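Long-range contact in genome polyprotein (Chicken sicinivirus JSY, PDB 6QWT), which contains, as its C-terminal piece, the 3Dpol RNA-dependent RNA polymerase, the enzyme that probably copies the viral RNA genome: residues S1-E7 / W286-G292. Numbering follows the deposited sequence.
Sequences SEILACE and WYIMKGG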
ATOM      1  N   SER A   1      16.790   6.835  -3.754  1.00 29.78           N
ATOM      2  CA  SER A   1      17.557   5.600  -3.667  1.00 27.78           C
ATOM      3  C   SER A   1      18.835   5.675  -4.493  1.00 31.73           C
ATOM      4  O   SER A   1      19.138   6.696  -5.109  1.00 30.31           O
ATOM      5  CB  SER A   1      16.715   4.412  -4.130  1.00 29.14           C
ATOM      6  OG  SER A   1      16.394   4.534  -5.505  1.00 35.48           O
ATOM      7  N   GLU A   2      19.576   4.572  -4.501  1.00 29.67           N
ATOM      8  CA  GLU A   2      20.837   4.467  -5.224  1.00 30.92           C
ATOM      9  C   GLU A   2      20.836   3.133  -5.952  1.00 33.98           C
ATOM     10  O   GLU A   2      20.633   2.086  -5.330  1.00 35.24           O
ATOM     11  CB  GLU A   2      22.022   4.576  -4.261  1.00 36.08           C
ATOM     12  CG  GLU A   2      23.389   4.649  -4.912  1.00 45.19           C
ATOM     13  CD  GLU A   2      24.510   4.629  -3.887  1.00 56.88           C
ATOM     14  OE1 GLU A   2      24.258   4.998  -2.717  1.00 51.33           O
ATOM     15  OE2 GLU A   2      25.643   4.244  -4.247  1.00 50.47           O
ATOM     16  N   ILE A   3      21.044   3.168  -7.263  1.00 32.34           N
ATOM     17  CA  ILE A   3      20.912   1.983  -8.102  1.00 32.89           C
ATOM     18  C   ILE A   3      22.299   1.448  -8.436  1.00 32.00           C
ATOM     19  O   ILE A   3      23.164   2.192  -8.917  1.00 33.02           O
ATOM     20  CB  ILE A   3      20.104   2.296  -9.371  1.00 34.26           C
ATOM     21  CG1 ILE A   3      20.308   1.211 -10.423  1.00 32.97           C
ATOM     22  CG2 ILE A   3      20.468   3.668  -9.919  1.00 46.18           C
ATOM     23  CD1 ILE A   3      19.339   1.325 -11.563  1.00 39.86           C
ATOM     24  N   LEU A   4      22.509   0.160  -8.177  1.00 29.98           N
ATOM     25  CA  LEU A   4      23.804  -0.486  -8.324  1.00 31.23           C
ATOM     26  C   LEU A   4      23.713  -1.642  -9.313  1.00 29.62           C
ATOM     27  O   LEU A   4      22.625  -2.127  -9.639  1.00 25.28           O
ATOM     28  CB  LEU A   4      24.319  -1.009  -6.975  1.00 28.76           C
ATOM     29  CG  LEU A   4      24.197  -0.083  -5.767  1.00 34.40           C
ATOM     30  CD1 LEU A   4      24.552  -0.830  -4.489  1.00 30.84           C
ATOM     31  CD2 LEU A   4      25.082   1.141  -5.943  1.00 34.97           C
ATOM     32  N   ALA A   5      24.880  -2.087  -9.775  1.00 29.68           N
ATOM     33  CA  ALA A   5      24.950  -3.228 -10.675  1.00 30.00           C
ATOM     34  C   ALA A   5      24.602  -4.516  -9.937  1.00 31.97           C
ATOM     35  O   ALA A   5      24.765  -4.623  -8.719  1.00 32.54           O
ATOM     36  CB  ALA A   5      26.344  -3.341 -11.290  1.00 31.87           C
ATOM     37  N   CYS A   6      24.126  -5.503 -10.691  1.00 28.89           N
ATOM     38  CA  CYS A   6      23.683  -6.755 -10.100  1.00 28.01           C
ATOM     39  C   CYS A   6      23.887  -7.892 -11.088  1.00 32.75           C
ATOM     40  O   CYS A   6      23.644  -7.730 -12.288  1.00 35.47           O
ATOM     41  CB  CYS A   6      22.210  -6.679  -9.685  1.00 24.43           C
ATOM     42  SG  CYS A   6      21.534  -8.219  -9.042  1.00 28.77           S
ATOM     43  N   GLU A   7      24.327  -9.038 -10.577  1.00 29.85           N
ATOM     44  CA  GLU A   7      24.506 -10.209 -11.420  1.00 32.02           C
ATOM     45  C   GLU A   7      23.146 -10.771 -11.830  1.00 32.42           C
ATOM     46  O   GLU A   7      22.233 -10.857 -11.001  1.00 28.12           O
ATOM     47  CB  GLU A   7      25.312 -11.279 -10.685  1.00 31.47           C
ATOM     48  CG  GLU A   7      26.192 -12.130 -11.581  1.00 44.93           C
ATOM     49  CD  GLU A   7      27.466 -11.417 -11.982  1.00 53.02           C
ATOM     50  OE1 GLU A   7      28.480 -11.554 -11.266  1.00 60.15           O
ATOM     51  OE2 GLU A   7      27.456 -10.717 -13.017  1.00 53.29           O
ATOM     52  N   TRP A 286      18.937  -6.027 -14.909  1.00 26.27           N
ATOM     53  CA  TRP A 286      19.212  -6.531 -13.570  1.00 25.67           C
ATOM     54  C   TRP A 286      19.951  -5.461 -12.779  1.00 29.35           C
ATOM     55  O   TRP A 286      20.968  -4.933 -13.244  1.00 27.10           O
ATOM     56  CB  TRP A 286      20.039  -7.814 -13.632  1.00 24.65           C
ATOM     57  CG  TRP A 286      19.458  -8.851 -14.540  1.00 26.88           C
ATOM     58  CD1 TRP A 286      19.563  -8.903 -15.902  1.00 26.41           C
ATOM     59  CD2 TRP A 286      18.674  -9.988 -14.154  1.00 25.99           C
ATOM     60  NE1 TRP A 286      18.896 -10.003 -16.386  1.00 25.52           N
ATOM     61  CE2 TRP A 286      18.342 -10.685 -15.334  1.00 25.19           C
ATOM     62  CE3 TRP A 286      18.222 -10.483 -12.928  1.00 25.26           C
ATOM     63  CZ2 TRP A 286      17.579 -11.852 -15.321  1.00 30.59           C
ATOM     64  CZ3 TRP A 286      17.465 -11.644 -12.919  1.00 27.63           C
ATOM     65  CH2 TRP A 286      17.150 -12.314 -14.107  1.00 25.97           C
ATOM     66  N   TYR A 287      19.442  -5.141 -11.592  1.00 25.47           N
ATOM     67  CA  TYR A 287      20.018  -4.061 -10.803  1.00 26.31           C
ATOM     68  C   TYR A 287      19.673  -4.266  -9.335  1.00 26.09           C
ATOM     69  O   TYR A 287      18.787  -5.049  -8.982  1.00 22.11           O
ATOM     70  CB  TYR A 287      19.531  -2.690 -11.291  1.00 24.93           C
ATOM     71  CG  TYR A 287      18.030  -2.521 -11.242  1.00 24.44           C
ATOM     72  CD1 TYR A 287      17.223  -2.987 -12.273  1.00 26.03           C
ATOM     73  CD2 TYR A 287      17.419  -1.899 -10.160  1.00 27.04           C
ATOM     74  CE1 TYR A 287      15.848  -2.839 -12.229  1.00 27.74           C
ATOM     75  CE2 TYR A 287      16.044  -1.746 -10.107  1.00 26.08           C
ATOM     76  CZ  TYR A 287      15.265  -2.215 -11.143  1.00 27.75           C
ATOM     77  OH  TYR A 287      13.898  -2.065 -11.093  1.00 29.09           O
ATOM     78  N   ILE A 288      20.403  -3.550  -8.485  1.00 26.48           N
ATOM     79  CA  ILE A 288      20.191  -3.548  -7.045  1.00 24.42           C
ATOM     80  C   ILE A 288      19.823  -2.130  -6.636  1.00 28.23           C
ATOM     81  O   ILE A 288      20.452  -1.168  -7.090  1.00 27.10           O
ATOM     82  CB  ILE A 288      21.438  -4.040  -6.285  1.00 28.57           C
ATOM     83  CG1 ILE A 288      21.475  -5.570  -6.254  1.00 29.61           C
ATOM     84  CG2 ILE A 288      21.481  -3.469  -4.869  1.00 24.00           C
ATOM     85  CD1 ILE A 288      22.813  -6.142  -5.826  1.00 26.94           C
ATOM     86  N   MET A 289      18.791  -2.001  -5.807  1.00 28.52           N
ATOM     87  CA  MET A 289      18.376  -0.715  -5.269  1.00 25.81           C
ATOM     88  C   MET A 289      18.880  -0.593  -3.837  1.00 27.07           C
ATOM     89  O   MET A 289      18.548  -1.423  -2.984  1.00 25.50           O
ATOM     90  CB  MET A 289      16.856  -0.560  -5.323  1.00 23.51           C
ATOM     91  CG  MET A 289      16.324  -0.143  -6.687  1.00 34.64           C
ATOM     92  SD  MET A 289      16.879   1.511  -7.171  1.00 49.92           S
ATOM     93  CE  MET A 289      16.528   1.513  -8.928  1.00 38.53           C
ATOM     94  N   LYS A 290      19.692   0.427  -3.582  1.00 29.96           N
ATOM     95  CA  LYS A 290      20.141   0.763  -2.234  1.00 29.35           C
ATOM     96  C   LYS A 290      19.249   1.890  -1.729  1.00 27.36           C
ATOM     97  O   LYS A 290      19.290   3.006  -2.257  1.00 27.04           O
ATOM     98  CB  LYS A 290      21.614   1.167  -2.232  1.00 28.79           C
ATOM     99  CG  LYS A 290      22.172   1.509  -0.860  1.00 32.44           C
ATOM    100  CD  LYS A 290      23.670   1.779  -0.938  1.00 37.12           C
ATOM    101  CE  LYS A 290      24.221   2.268   0.391  1.00 40.12           C
ATOM    102  NZ  LYS A 290      23.749   3.640   0.725  1.00 36.77           N
ATOM    103  N   GLY A 291      18.437   1.595  -0.717  1.00 28.33           N
ATOM    104  CA  GLY A 291      17.403   2.505  -0.274  1.00 28.28           C
ATOM    105  C   GLY A 291      16.062   2.206  -0.928  1.00 29.99           C
ATOM    106  O   GLY A 291      15.954   1.446  -1.891  1.00 27.55           O
ATOM    107  N   GLY A 292      15.011   2.822  -0.381  1.00 32.86           N
ATOM    108  CA  GLY A 292      13.655   2.564  -0.842  1.00 30.76           C
ATOM    109  C   GLY A 292      13.201   1.150  -0.503  1.00 31.80           C
ATOM    110  O   GLY A 292      13.884   0.391   0.176  1.00 35.14           O
TER
HETATM  111  O   HOH W   1      23.713  -4.822 -13.247  1.00 33.46           O
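Glu2 and Lys290 form one hydrogen-bonded antiparallel pair, Leu4 and Ile288 the next. In the first, Lys290 N gives a nearly straight bond to Glu2 O at 2.6 Å, whereas Glu2 N reaches Lys290 O at 2.8 Å with its N-H...O angle bent to 142°. In the second, the bonds from Leu4 N to Ile288 O and from Ile288 N to Leu4 O are both nearly straight. Beyond Leu4 the direct bonding stops, and a water bridges Cys6 N and Trp286 O, 2.7 Å from each. Strand 2-5 is thereby added as an edge strand to a mixed sheet, beside 285-290, which is paired on its far side with 277-282. As in other picornaviral 3Dpol enzymes, the buried N-terminus probably anchors in the polymerase and supports its active conformation; here Ser1 makes backbone bonds to Gly61 and Ser239. Its OG also lies 3.5 Å from Met289 SD. Apolar contacts divide between the two faces. On one, Met289 bends at chi2 (-65°) and brings CE to 3.7 Å from Ile3 CB, while Ile3 CD1 approaches Tyr287 CD2 obliquely at 4.0 Å. On the other, Leu4 CD1 meets Ile288 CG2. Past Ala5, Cys6, with SG anti to the backbone N (chi1 176°), turns in against Ile288, CB packing on CG1. Among the charged groups, Glu2 and Lys290 run side by side. The ammonium is held mainly by Asp64, with Asp62 as a second salt-bridge partner; Glu2 OE1, 3.7 Å from Lys290 NZ, makes just a long one.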